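Local coordinates for Ice-binding protein 1 (Shewanella frigidimarina, PDB 6BG8), which adsorbs the bacterium onto ice and inhibits growth of ice crystals, the chain here being its C-terminal ice-binding domain, at residues N107-I117 with R126-D134. Sequence-based numbering, arbitrary orientation. Where two conformers were deposited one is given.
Sequences NPNAATQVCPI and RGVYKTAAD. With SO4 (sulfate ion), chain C.
Gln113 and Tyr129 both turn CG away from their own carbonyl carbon (chi1 -53° and -62°), and the glutamine continues extended through CG, so the two side chains run alongside each other in the same direction. Gln113 NE2 comes within 3.5 Å of Tyr129 CE2, the amide plane tilted 46° from the ring, and one water bridges NE2 to Tyr129 OH, a hydroxyl also bonded to Thr125 O. The ring edge meets Val114 O in plane; on the neighbouring strand 154-158, the Phe156 ring meets it nearly parallel. Beneath these side chains the strands pair in parallel: Gln113 N donates to Val128 O at 2.7 Å, its carbonyl accepts from Lys130 N, and Cys115 N donates to Lys130 O. Thr112 CG2 presses on Lys130 CB at 3.5 Å, a tight fit, while Asn107 CB rests on Val128 CG2. Before the ladder, where the chains move apart, a water joins Ala111 O, Gln113 OE1 and Val128 N; past its other end a second links Cys115 O to Thr131 OG1. Strand 112-114 thus adds an outermost strand to one face of the beta-solenoid, away from the predicted ice-binding motif; three direct bonds hold its middle, and water satisfies backbone polar atoms at both ends.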
# COMPACT_ATOMS: atom_id res chain seq x y z
N ASN A 107 1.31 -13.53 -14.39
CA ASN A 107 2.55 -12.77 -14.30
C ASN A 107 3.47 -13.13 -15.46
O ASN A 107 3.48 -14.29 -15.90
CB ASN A 107 3.22 -13.05 -12.95
CG ASN A 107 4.48 -12.24 -12.73
OD1 ASN A 107 5.56 -12.63 -13.15
ND2 ASN A 107 4.34 -11.09 -12.07
N PRO A 108 4.24 -12.18 -15.99
CA PRO A 108 5.07 -12.49 -17.18
C PRO A 108 6.10 -13.58 -16.94
O PRO A 108 6.46 -14.28 -17.91
CB PRO A 108 5.73 -11.14 -17.50
CG PRO A 108 4.77 -10.13 -16.98
CD PRO A 108 4.22 -10.73 -15.72
N ASN A 109 6.57 -13.79 -15.71
CA ASN A 109 7.69 -14.69 -15.46
C ASN A 109 7.36 -15.83 -14.50
O ASN A 109 8.26 -16.59 -14.14
CB ASN A 109 8.89 -13.91 -14.91
CG ASN A 109 9.53 -13.05 -15.96
OD1 ASN A 109 9.22 -13.18 -17.15
ND2 ASN A 109 10.43 -12.16 -15.54
N ALA A 110 6.11 -15.98 -14.07
CA ALA A 110 5.79 -17.02 -13.12
C ALA A 110 4.38 -17.54 -13.36
O ALA A 110 3.49 -16.77 -13.73
CB ALA A 110 5.92 -16.53 -11.67
N ALA A 111 4.19 -18.83 -13.12
CA ALA A 111 2.89 -19.45 -13.25
C ALA A 111 2.03 -19.15 -12.02
O ALA A 111 2.52 -19.09 -10.89
CB ALA A 111 3.02 -20.96 -13.44
N THR A 112 0.73 -18.99 -12.26
CA THR A 112 -0.22 -18.65 -11.21
C THR A 112 -0.56 -19.86 -10.33
O THR A 112 -0.80 -20.96 -10.82
CB THR A 112 -1.50 -18.09 -11.83
OG1 THR A 112 -1.16 -17.04 -12.74
CG2 THR A 112 -2.42 -17.56 -10.76
N GLN A 113 -0.58 -19.63 -9.02
CA GLN A 113 -1.02 -20.59 -8.02
C GLN A 113 -2.34 -20.15 -7.41
O GLN A 113 -2.75 -18.99 -7.53
CB GLN A 113 0.03 -20.75 -6.91
CG GLN A 113 1.42 -21.07 -7.39
CD GLN A 113 2.41 -21.21 -6.26
OE1 GLN A 113 3.43 -20.52 -6.23
NE2 GLN A 113 2.11 -22.10 -5.31
N VAL A 114 -3.01 -21.09 -6.75
CA VAL A 114 -4.26 -20.78 -6.07
C VAL A 114 -3.97 -20.05 -4.77
O VAL A 114 -3.16 -20.51 -3.96
CB VAL A 114 -5.08 -22.06 -5.81
CG1 VAL A 114 -6.27 -21.74 -4.90
CG2 VAL A 114 -5.53 -22.71 -7.11
N CYS A 115 -4.64 -18.92 -4.57
CA CYS A 115 -4.62 -18.22 -3.29
C CYS A 115 -5.69 -18.82 -2.39
O CYS A 115 -6.88 -18.76 -2.74
CB CYS A 115 -4.87 -16.73 -3.47
SG CYS A 115 -4.71 -15.77 -1.91
N PRO A 116 -5.33 -19.39 -1.24
CA PRO A 116 -6.36 -19.86 -0.30
C PRO A 116 -7.23 -18.71 0.17
O PRO A 116 -6.78 -17.57 0.29
CB PRO A 116 -5.54 -20.44 0.85
CG PRO A 116 -4.20 -20.77 0.23
CD PRO A 116 -3.97 -19.66 -0.76
N ILE A 117 -8.49 -19.02 0.48
CA ILE A 117 -9.37 -17.94 0.94
C ILE A 117 -9.17 -17.60 2.41
O ILE A 117 -9.67 -16.56 2.87
CB ILE A 117 -10.85 -18.25 0.66
CG1 ILE A 117 -11.28 -19.56 1.33
CG2 ILE A 117 -11.07 -18.31 -0.86
CD1 ILE A 117 -12.79 -19.80 1.29
N ARG A 126 7.52 -17.88 -2.33
CA ARG A 126 7.30 -16.85 -3.33
C ARG A 126 6.46 -17.39 -4.48
O ARG A 126 6.38 -18.60 -4.72
CB ARG A 126 8.63 -16.30 -3.84
CG ARG A 126 9.33 -17.22 -4.80
CD ARG A 126 10.81 -17.06 -4.65
NE ARG A 126 11.56 -17.63 -5.76
CZ ARG A 126 12.78 -17.25 -6.10
NH1 ARG A 126 13.40 -16.30 -5.41
NH2 ARG A 126 13.38 -17.83 -7.13
N GLY A 127 5.83 -16.47 -5.19
CA GLY A 127 4.99 -16.84 -6.30
C GLY A 127 3.85 -15.85 -6.44
O GLY A 127 3.83 -14.80 -5.80
N VAL A 128 2.90 -16.24 -7.30
CA VAL A 128 1.71 -15.47 -7.63
C VAL A 128 0.51 -16.29 -7.19
O VAL A 128 0.29 -17.40 -7.69
CB VAL A 128 1.61 -15.18 -9.13
CG1 VAL A 128 0.30 -14.44 -9.44
CG2 VAL A 128 2.82 -14.41 -9.61
N TYR A 129 -0.29 -15.73 -6.28
CA TYR A 129 -1.43 -16.43 -5.69
C TYR A 129 -2.70 -15.69 -6.05
O TYR A 129 -2.88 -14.53 -5.65
CB TYR A 129 -1.25 -16.53 -4.17
CG TYR A 129 -0.03 -17.32 -3.78
CD1 TYR A 129 1.21 -16.70 -3.63
CD2 TYR A 129 -0.09 -18.70 -3.61
CE1 TYR A 129 2.33 -17.42 -3.28
CE2 TYR A 129 1.03 -19.43 -3.26
CZ TYR A 129 2.24 -18.79 -3.10
OH TYR A 129 3.37 -19.51 -2.76
N LYS A 130 -3.58 -16.35 -6.80
CA LYS A 130 -4.77 -15.72 -7.36
C LYS A 130 -6.03 -16.42 -6.87
O LYS A 130 -6.06 -17.65 -6.73
CB LYS A 130 -4.72 -15.77 -8.89
CG LYS A 130 -5.87 -15.04 -9.58
CD LYS A 130 -5.72 -15.18 -11.09
CE LYS A 130 -6.96 -14.69 -11.83
NZ LYS A 130 -7.27 -13.26 -11.54
N THR A 131 -7.05 -15.62 -6.57
CA THR A 131 -8.39 -16.12 -6.33
C THR A 131 -9.37 -15.04 -6.75
O THR A 131 -9.06 -13.85 -6.70
CB THR A 131 -8.64 -16.50 -4.86
OG1 THR A 131 -9.98 -17.00 -4.70
CG2 THR A 131 -8.45 -15.29 -3.97
N ALA A 132 -10.55 -15.48 -7.19
CA ALA A 132 -11.62 -14.56 -7.56
C ALA A 132 -12.52 -14.21 -6.38
O ALA A 132 -13.34 -13.29 -6.49
CB ALA A 132 -12.44 -15.16 -8.70
N ALA A 133 -12.36 -14.89 -5.24
CA ALA A 133 -13.21 -14.70 -4.08
C ALA A 133 -12.59 -13.67 -3.14
O ALA A 133 -11.60 -13.02 -3.47
CB ALA A 133 -13.46 -16.03 -3.39
N ASP A 134 -13.19 -13.50 -1.96
CA ASP A 134 -12.58 -12.72 -0.89
C ASP A 134 -11.57 -13.57 -0.13
O ASP A 134 -11.70 -14.80 -0.05
CB ASP A 134 -13.63 -12.21 0.11
CG ASP A 134 -14.82 -11.54 -0.55
OD1 ASP A 134 -14.62 -10.61 -1.35
OD2 ASP A 134 -15.97 -11.94 -0.24
S SO4 C . 10.36 -20.41 -7.67
O1 SO4 C . 11.35 -19.59 -8.34
O2 SO4 C . 9.40 -20.98 -8.61
O3 SO4 C . 11.07 -21.38 -6.85
O4 SO4 C . 9.52 -19.68 -6.75
O HOH W 1 3.76 -18.66 -8.64
O HOH W 2 3.94 -22.64 -3.42
O HOH W 3 -9.16 -19.51 -3.88
O HOH W 4 -12.46 -15.34 2.66